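Local coordinates for protein Dph2 (Pyrococcus horikoshii, PDB 3LZD) that uses a [4Fe-4S] cluster to move the 3-amino-3-carboxypropyl group of S-adenosylmethionine onto a histidine of elongation factor 2, the first step of diphthamide biosynthesis, at residues Lys265-Ile270 and Ala317-Ala322; Val305-Leu310 and Trp334-Leu339. One frame throughout, in Å; residues are numbered along the deposited sequence.

Interaction 1: Lys265-Ile270 and Ala317-Ala322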
ATOM      1  N   LYS A 265      24.185 -14.593   0.121  1.00 51.53           N
ATOM      2  CA  LYS A 265      24.313 -14.894   1.538  1.00 48.67           C
ATOM      3  C   LYS A 265      23.207 -14.277   2.382  1.00 52.97           C
ATOM      4  O   LYS A 265      22.769 -14.868   3.378  1.00 54.66           O
ATOM      5  CB  LYS A 265      25.672 -14.415   2.048  1.00 57.27           C
ATOM      6  N   LYS A 266      22.764 -13.086   1.982  1.00 52.56           N
ATOM      7  CA  LYS A 266      21.711 -12.356   2.693  1.00 48.60           C
ATOM      8  C   LYS A 266      20.367 -12.488   1.960  1.00 48.18           C
ATOM      9  O   LYS A 266      20.245 -12.167   0.770  1.00 40.18           O
ATOM     10  CB  LYS A 266      22.108 -10.883   2.814  1.00 51.90           C
ATOM     11  CG  LYS A 266      23.380 -10.647   3.611  1.00 52.67           C
ATOM     12  CD  LYS A 266      24.121  -9.421   3.118  1.00 61.30           C
ATOM     13  CE  LYS A 266      25.234  -9.023   4.069  1.00 67.56           C
ATOM     14  NZ  LYS A 266      24.685  -8.566   5.379  1.00 72.34           N
ATOM     15  N   PHE A 267      19.362 -12.972   2.677  1.00 47.80           N
ATOM     16  CA  PHE A 267      18.046 -13.164   2.089  1.00 48.24           C
ATOM     17  C   PHE A 267      16.947 -12.390   2.776  1.00 43.51           C
ATOM     18  O   PHE A 267      16.910 -12.273   4.000  1.00 44.30           O
ATOM     19  CB  PHE A 267      17.639 -14.644   2.104  1.00 39.31           C
ATOM     20  CG  PHE A 267      18.290 -15.473   1.036  1.00 47.79           C
ATOM     21  CD1 PHE A 267      19.618 -15.880   1.157  1.00 50.64           C
ATOM     22  CD2 PHE A 267      17.564 -15.877  -0.081  1.00 43.53           C
ATOM     23  CE1 PHE A 267      20.210 -16.687   0.184  1.00 52.71           C
ATOM     24  CE2 PHE A 267      18.144 -16.683  -1.061  1.00 52.99           C
ATOM     25  CZ  PHE A 267      19.468 -17.090  -0.930  1.00 56.01           C
ATOM     26  N   GLY A 268      16.046 -11.864   1.963  1.00 45.76           N
ATOM     27  CA  GLY A 268      14.896 -11.171   2.497  1.00 41.28           C
ATOM     28  C   GLY A 268      13.768 -12.162   2.272  1.00 33.83           C
ATOM     29  O   GLY A 268      13.634 -12.700   1.175  1.00 36.68           O
ATOM     30  N   VAL A 269      12.987 -12.437   3.305  1.00 34.51           N
ATOM     31  CA  VAL A 269      11.865 -13.369   3.195  1.00 36.15           C
ATOM     32  C   VAL A 269      10.619 -12.540   3.440  1.00 35.77           C
ATOM     33  O   VAL A 269      10.353 -12.092   4.563  1.00 37.28           O
ATOM     34  CB  VAL A 269      11.984 -14.500   4.227  1.00 40.85           C
ATOM     35  CG1 VAL A 269      10.783 -15.422   4.136  1.00 34.26           C
ATOM     36  CG2 VAL A 269      13.273 -15.281   3.968  1.00 39.33           C
ATOM     37  N   ILE A 270       9.848 -12.361   2.375  1.00 32.53           N
ATOM     38  CA  ILE A 270       8.676 -11.497   2.391  1.00 31.99           C
ATOM     39  C   ILE A 270       7.295 -12.081   2.614  1.00 33.54           C
ATOM     40  O   ILE A 270       6.959 -13.146   2.092  1.00 30.56           O
ATOM     41  CB  ILE A 270       8.628 -10.694   1.057  1.00 34.75           C
ATOM     42  CG1 ILE A 270       9.956  -9.960   0.854  1.00 33.68           C
ATOM     43  CG2 ILE A 270       7.467  -9.692   1.069  1.00 38.11           C
ATOM     44  CD1 ILE A 270      10.246  -9.596  -0.598  1.00 38.37           C
ATOM     45  N   ALA A 317      19.166 -11.594  -2.361  1.00 48.22           N
ATOM     46  CA  ALA A 317      18.101 -12.372  -2.997  1.00 48.52           C
ATOM     47  C   ALA A 317      16.842 -12.297  -2.141  1.00 45.13           C
ATOM     48  O   ALA A 317      16.902 -12.025  -0.948  1.00 41.67           O
ATOM     49  CB  ALA A 317      18.523 -13.822  -3.167  1.00 43.49           C
ATOM     50  N   TYR A 318      15.696 -12.547  -2.753  1.00 45.99           N
ATOM     51  CA  TYR A 318      14.459 -12.490  -2.002  1.00 43.76           C
ATOM     52  C   TYR A 318      13.636 -13.754  -2.158  1.00 43.97           C
ATOM     53  O   TYR A 318      13.784 -14.495  -3.134  1.00 40.43           O
ATOM     54  CB  TYR A 318      13.633 -11.279  -2.441  1.00 35.86           C
ATOM     55  CG  TYR A 318      14.208  -9.960  -1.974  1.00 33.21           C
ATOM     56  CD1 TYR A 318      15.015  -9.183  -2.803  1.00 34.50           C
ATOM     57  CD2 TYR A 318      13.970  -9.514  -0.680  1.00 33.96           C
ATOM     58  CE1 TYR A 318      15.578  -7.987  -2.340  1.00 34.56           C
ATOM     59  CE2 TYR A 318      14.515  -8.337  -0.210  1.00 38.45           C
ATOM     60  CZ  TYR A 318      15.317  -7.577  -1.035  1.00 39.80           C
ATOM     61  OH  TYR A 318      15.853  -6.421  -0.524  1.00 34.79           O
ATOM     62  N   VAL A 319      12.798 -14.009  -1.162  1.00 39.70           N
ATOM     63  CA  VAL A 319      11.898 -15.149  -1.186  1.00 39.49           C
ATOM     64  C   VAL A 319      10.540 -14.557  -0.858  1.00 39.82           C
ATOM     65  O   VAL A 319      10.346 -13.974   0.215  1.00 40.67           O
ATOM     66  CB  VAL A 319      12.219 -16.207  -0.109  1.00 35.91           C
ATOM     67  CG1 VAL A 319      11.224 -17.357  -0.223  1.00 41.44           C
ATOM     68  CG2 VAL A 319      13.636 -16.718  -0.278  1.00 38.58           C
ATOM     69  N   VAL A 320       9.613 -14.680  -1.794  1.00 36.67           N
ATOM     70  CA  VAL A 320       8.281 -14.162  -1.587  1.00 39.84           C
ATOM     71  C   VAL A 320       7.419 -15.298  -1.088  1.00 38.22           C
ATOM     72  O   VAL A 320       7.250 -16.314  -1.769  1.00 35.99           O
ATOM     73  CB  VAL A 320       7.673 -13.594  -2.895  1.00 38.69           C
ATOM     74  CG1 VAL A 320       6.236 -13.156  -2.657  1.00 33.90           C
ATOM     75  CG2 VAL A 320       8.490 -12.415  -3.364  1.00 41.17           C
ATOM     76  N   VAL A 321       6.897 -15.128   0.119  1.00 41.29           N
ATOM     77  CA  VAL A 321       6.032 -16.124   0.727  1.00 38.55           C
ATOM     78  C   VAL A 321       4.666 -15.498   0.881  1.00 41.28           C
ATOM     79  O   VAL A 321       4.217 -15.208   1.991  1.00 42.31           O
ATOM     80  CB  VAL A 321       6.550 -16.550   2.100  1.00 36.62           C
ATOM     81  CG1 VAL A 321       5.638 -17.632   2.690  1.00 38.35           C
ATOM     82  CG2 VAL A 321       7.961 -17.085   1.955  1.00 33.73           C
ATOM     83  N   ALA A 322       4.019 -15.279  -0.255  1.00 41.27           N
ATOM     84  CA  ALA A 322       2.695 -14.687  -0.298  1.00 44.20           C
ATOM     85  C   ALA A 322       2.056 -15.168  -1.596  1.00 40.63           C
ATOM     86  O   ALA A 322       1.796 -16.352  -1.749  1.00 36.72           O
ATOM     87  CB  ALA A 322       2.800 -13.160  -0.274  1.00 43.59           C
TER

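Interaction 2: Val305-Leu310 and Trp334-Leu339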
ATOM      1  N   VAL A 305       3.475  -6.086  -2.459  1.00 45.83           N
ATOM      2  CA  VAL A 305       4.849  -6.537  -2.606  1.00 44.74           C
ATOM      3  C   VAL A 305       5.463  -6.107  -3.930  1.00 43.50           C
ATOM      4  O   VAL A 305       5.006  -6.514  -4.987  1.00 43.90           O
ATOM      5  CB  VAL A 305       4.931  -8.078  -2.519  1.00 46.54           C
ATOM      6  CG1 VAL A 305       6.310  -8.563  -2.962  1.00 42.05           C
ATOM      7  CG2 VAL A 305       4.624  -8.530  -1.095  1.00 44.86           C
ATOM      8  N   ASN A 306       6.488  -5.269  -3.873  1.00 44.76           N
ATOM      9  CA  ASN A 306       7.174  -4.859  -5.092  1.00 50.95           C
ATOM     10  C   ASN A 306       8.618  -4.505  -4.765  1.00 48.69           C
ATOM     11  O   ASN A 306       8.921  -3.991  -3.685  1.00 47.46           O
ATOM     12  CB  ASN A 306       6.455  -3.695  -5.779  1.00 55.28           C
ATOM     13  CG  ASN A 306       6.518  -2.424  -4.992  1.00 62.95           C
ATOM     14  OD1 ASN A 306       7.601  -1.901  -4.717  1.00 71.96           O
ATOM     15  ND2 ASN A 306       5.353  -1.902  -4.623  1.00 63.95           N
ATOM     16  N   TYR A 307       9.503  -4.818  -5.701  1.00 45.83           N
ATOM     17  CA  TYR A 307      10.933  -4.596  -5.551  1.00 47.45           C
ATOM     18  C   TYR A 307      11.390  -3.179  -5.189  1.00 47.28           C
ATOM     19  O   TYR A 307      12.256  -3.004  -4.329  1.00 47.23           O
ATOM     20  CB  TYR A 307      11.651  -5.040  -6.830  1.00 49.50           C
ATOM     21  CG  TYR A 307      13.140  -4.888  -6.734  1.00 52.08           C
ATOM     22  CD1 TYR A 307      13.885  -5.704  -5.886  1.00 54.57           C
ATOM     23  CD2 TYR A 307      13.802  -3.887  -7.436  1.00 51.38           C
ATOM     24  CE1 TYR A 307      15.257  -5.522  -5.737  1.00 51.63           C
ATOM     25  CE2 TYR A 307      15.169  -3.697  -7.291  1.00 50.92           C
ATOM     26  CZ  TYR A 307      15.892  -4.519  -6.440  1.00 50.40           C
ATOM     27  OH  TYR A 307      17.253  -4.338  -6.294  1.00 52.10           O
ATOM     28  N   HIS A 308      10.827  -2.173  -5.844  1.00 44.94           N
ATOM     29  CA  HIS A 308      11.215  -0.792  -5.582  1.00 44.63           C
ATOM     30  C   HIS A 308      11.275  -0.400  -4.107  1.00 47.11           C
ATOM     31  O   HIS A 308      12.175   0.326  -3.689  1.00 44.25           O
ATOM     32  CB  HIS A 308      10.278   0.187  -6.288  1.00 49.28           C
ATOM     33  CG  HIS A 308      10.545   1.619  -5.932  1.00 56.55           C
ATOM     34  ND1 HIS A 308      11.623   2.323  -6.433  1.00 55.69           N
ATOM     35  CD2 HIS A 308       9.916   2.455  -5.072  1.00 53.13           C
ATOM     36  CE1 HIS A 308      11.644   3.530  -5.895  1.00 58.73           C
ATOM     37  NE2 HIS A 308      10.620   3.635  -5.065  1.00 58.92           N
ATOM     38  N   LYS A 309      10.310  -0.852  -3.317  1.00 44.14           N
ATOM     39  CA  LYS A 309      10.307  -0.490  -1.906  1.00 43.54           C
ATOM     40  C   LYS A 309      11.492  -1.122  -1.175  1.00 42.89           C
ATOM     41  O   LYS A 309      11.951  -0.611  -0.146  1.00 43.47           O
ATOM     42  CB  LYS A 309       9.007  -0.952  -1.248  1.00 42.76           C
ATOM     43  CG  LYS A 309       7.737  -0.416  -1.890  1.00 46.69           C
ATOM     44  CD  LYS A 309       6.513  -1.055  -1.232  1.00 52.41           C
ATOM     45  CE  LYS A 309       5.206  -0.621  -1.882  1.00 50.15           C
ATOM     46  NZ  LYS A 309       4.055  -1.360  -1.304  1.00 46.62           N
ATOM     47  N   LEU A 310      11.992  -2.223  -1.722  1.00 37.63           N
ATOM     48  CA  LEU A 310      13.092  -2.956  -1.112  1.00 40.56           C
ATOM     49  C   LEU A 310      14.503  -2.642  -1.615  1.00 45.89           C
ATOM     50  O   LEU A 310      15.481  -3.041  -0.978  1.00 44.66           O
ATOM     51  CB  LEU A 310      12.839  -4.460  -1.274  1.00 40.10           C
ATOM     52  CG  LEU A 310      11.438  -4.960  -0.896  1.00 42.67           C
ATOM     53  CD1 LEU A 310      11.330  -6.445  -1.198  1.00 48.04           C
ATOM     54  CD2 LEU A 310      11.164  -4.682   0.567  1.00 41.64           C
ATOM     55  N   TRP A 334      11.902  -6.944 -10.732  1.00 50.35           N
ATOM     56  CA  TRP A 334      12.863  -7.400  -9.729  1.00 52.86           C
ATOM     57  C   TRP A 334      14.286  -7.402 -10.265  1.00 55.67           C
ATOM     58  O   TRP A 334      14.615  -8.172 -11.165  1.00 52.71           O
ATOM     59  CB  TRP A 334      12.484  -8.800  -9.245  1.00 50.71           C
ATOM     60  CG  TRP A 334      11.219  -8.801  -8.463  1.00 42.13           C
ATOM     61  CD1 TRP A 334       9.952  -8.695  -8.953  1.00 47.60           C
ATOM     62  CD2 TRP A 334      11.103  -8.804  -7.043  1.00 34.70           C
ATOM     63  NE1 TRP A 334       9.048  -8.622  -7.918  1.00 46.76           N
ATOM     64  CE2 TRP A 334       9.732  -8.686  -6.734  1.00 44.93           C
ATOM     65  CE3 TRP A 334      12.027  -8.892  -5.998  1.00 38.33           C
ATOM     66  CZ2 TRP A 334       9.262  -8.650  -5.421  1.00 37.43           C
ATOM     67  CZ3 TRP A 334      11.558  -8.859  -4.691  1.00 38.70           C
ATOM     68  CH2 TRP A 334      10.184  -8.738  -4.419  1.00 36.54           C
ATOM     69  N   ARG A 335      15.124  -6.538  -9.699  1.00 57.57           N
ATOM     70  CA  ARG A 335      16.512  -6.410 -10.132  1.00 58.81           C
ATOM     71  C   ARG A 335      17.440  -7.423  -9.465  1.00 59.26           C
ATOM     72  O   ARG A 335      18.598  -7.560  -9.852  1.00 59.59           O
ATOM     73  CB  ARG A 335      17.009  -4.982  -9.870  1.00 62.56           C
ATOM     74  CG  ARG A 335      16.111  -3.883 -10.447  1.00 67.52           C
ATOM     75  CD  ARG A 335      15.929  -4.013 -11.952  1.00 71.26           C
ATOM     76  NE  ARG A 335      17.205  -3.931 -12.657  1.00 81.08           N
ATOM     77  CZ  ARG A 335      17.352  -4.097 -13.969  1.00 82.34           C
ATOM     78  NH1 ARG A 335      16.300  -4.355 -14.734  1.00 83.16           N
ATOM     79  NH2 ARG A 335      18.559  -4.009 -14.514  1.00 84.02           N
ATOM     80  N   LYS A 336      16.930  -8.114  -8.452  1.00 55.81           N
ATOM     81  CA  LYS A 336      17.693  -9.143  -7.750  1.00 52.73           C
ATOM     82  C   LYS A 336      16.875 -10.423  -7.867  1.00 53.32           C
ATOM     83  O   LYS A 336      15.660 -10.366  -8.064  1.00 56.15           O
ATOM     84  CB  LYS A 336      17.864  -8.772  -6.275  1.00 52.64           C
ATOM     85  CG  LYS A 336      18.739  -7.555  -6.040  1.00 55.84           C
ATOM     86  CD  LYS A 336      18.629  -7.097  -4.603  1.00 65.14           C
ATOM     87  CE  LYS A 336      19.338  -5.774  -4.372  1.00 68.13           C
ATOM     88  NZ  LYS A 336      18.896  -5.158  -3.083  1.00 70.15           N
ATOM     89  N   PRO A 337      17.521 -11.595  -7.769  1.00 49.80           N
ATOM     90  CA  PRO A 337      16.750 -12.837  -7.877  1.00 45.72           C
ATOM     91  C   PRO A 337      15.667 -12.929  -6.803  1.00 44.95           C
ATOM     92  O   PRO A 337      15.907 -12.631  -5.623  1.00 45.93           O
ATOM     93  CB  PRO A 337      17.816 -13.919  -7.723  1.00 45.69           C
ATOM     94  CG  PRO A 337      18.840 -13.268  -6.858  1.00 46.46           C
ATOM     95  CD  PRO A 337      18.925 -11.872  -7.419  1.00 47.18           C
ATOM     96  N   VAL A 338      14.466 -13.317  -7.221  1.00 43.62           N
ATOM     97  CA  VAL A 338      13.344 -13.463  -6.297  1.00 43.47           C
ATOM     98  C   VAL A 338      12.741 -14.859  -6.499  1.00 38.78           C
ATOM     99  O   VAL A 338      12.420 -15.244  -7.620  1.00 40.36           O
ATOM    100  CB  VAL A 338      12.288 -12.340  -6.525  1.00 43.34           C
ATOM    101  CG1 VAL A 338      11.776 -12.371  -7.959  1.00 36.94           C
ATOM    102  CG2 VAL A 338      11.151 -12.484  -5.521  1.00 45.10           C
ATOM    103  N   LEU A 339      12.607 -15.611  -5.408  1.00 39.47           N
ATOM    104  CA  LEU A 339      12.108 -16.992  -5.459  1.00 39.55           C
ATOM    105  C   LEU A 339      10.871 -17.292  -4.608  1.00 43.09           C
ATOM    106  O   LEU A 339      10.474 -16.494  -3.747  1.00 39.66           O
ATOM    107  CB  LEU A 339      13.208 -17.941  -4.978  1.00 42.51           C
ATOM    108  CG  LEU A 339      14.667 -17.820  -5.445  1.00 37.23           C
ATOM    109  CD1 LEU A 339      15.522 -18.728  -4.571  1.00 40.43           C
ATOM    110  CD2 LEU A 339      14.803 -18.208  -6.895  1.00 33.06           C
TER

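Interaction 1: Lys265-Ile270 and Ala317-Ala322
Val-319 O takes the N-H of Ile-270 at 2.7 Å, a nearly straight bond (168° at the hydrogen), and the CA-H of Val-269 also leans on this oxygen. Donors and acceptors alternate along the parallel pair: Gly-268 N gives to Ala-317 O, Val-319 N to Gly-268 O, and Val-321 N to Ile-270 O at 2.8 Å. The ladder slackens at its start, where Ala-317 N reaches Lys-266 O only weakly, at 3.4 Å. These are the two middle strands of a four-stranded parallel sheet, and the 317-322 segment runs on directly into Cys-323, a ligand of the [4Fe-4S] cluster. On the face that carries Phe-267, Val-269 and Val-319, helix 280-292 packs on the first two and helix 341-347 on the third. Phe-267 CE2 lies 3.6 Å from Ala-317 CB, while CD2 meets Val-319 CG2. Cutting Phe-267 back to an alanine is likely to open a gap beside both and to take the aromatic neighbour from Leu-290. On the other face Gly-268, lacking a side chain, lets the Tyr-318 ring lie close, CD2 being 3.7 Å from Gly-268 CA. Ile-270, with CG1 beside its backbone N (chi1 -54°), brings CD1 to 3.7 Å from Tyr-318 CD2.

Interaction 2: Val305-Leu310 and Trp334-Leu339
Trp-334 holds its indole between two aliphatic groups: Tyr-307 CB sits over the six-membered ring, 4.0 Å from its centroid in a CH-pi contact, and Val-338 CG2 lies against the opposite face, nearer the rim. Val-305 CG1 lies at the edge, in the ring plane, 3.8 Å from Trp-334 CZ2; Leu-310 CD1 also comes near Trp-334 CH2. The Tyr-307 ring is tilted 52° from the indole and touches it through CD1, 3.7 Å from Trp-334 CE3. One face of the tyrosine rests on the backbone, Arg-335 N standing 3.6 Å above the ring centre, with Arg-335 CG against Tyr-307 CE2. Tyr-307 has CG anti to its own backbone N (chi1 -178°), which carries the phenol across to Lys-336, whose extended chain runs past the ring edge with CD and brings CE to 3.2 Å from Tyr-307 OH. The ammonium itself goes on to Phe-315 O. Asn-306 N-caps the short helical turn, its OD1 accepting from Lys-309 N. The turn packs on the parallel sheet through Leu-310, which rests on Ile-300, Ile-270 and Tyr-318 of three strands; the second subunit flanks it, its Glu-89 in a salt bridge with Lys-309, and helix 325-328 sets Val-326 against Val-305 and Trp-334.

How the interactions relate
From the N terminus, strand 266-272 comes first, and helix 280-292 and strand 296-302 follow before the chain reaches 305-310. It then enters strand 317-320, where interaction 1 closes a loop of 46 residues. Interaction 2 closes a shorter one, of 23, when 334-339 returns to the 305-310 turn. The loops cross instead of nesting, since 305-310 lies inside the first and 334-339 beyond it. Their segments also meet directly: Leu-339 probably hydrogen-bonds through N and O to Tyr-318 and Val-320, adding 338-339 as the edge strand next to 317-320, while Ile-270 and Leu-310 pack through their CD1 atoms. Together they join the sheet to the turn at the subunit boundary.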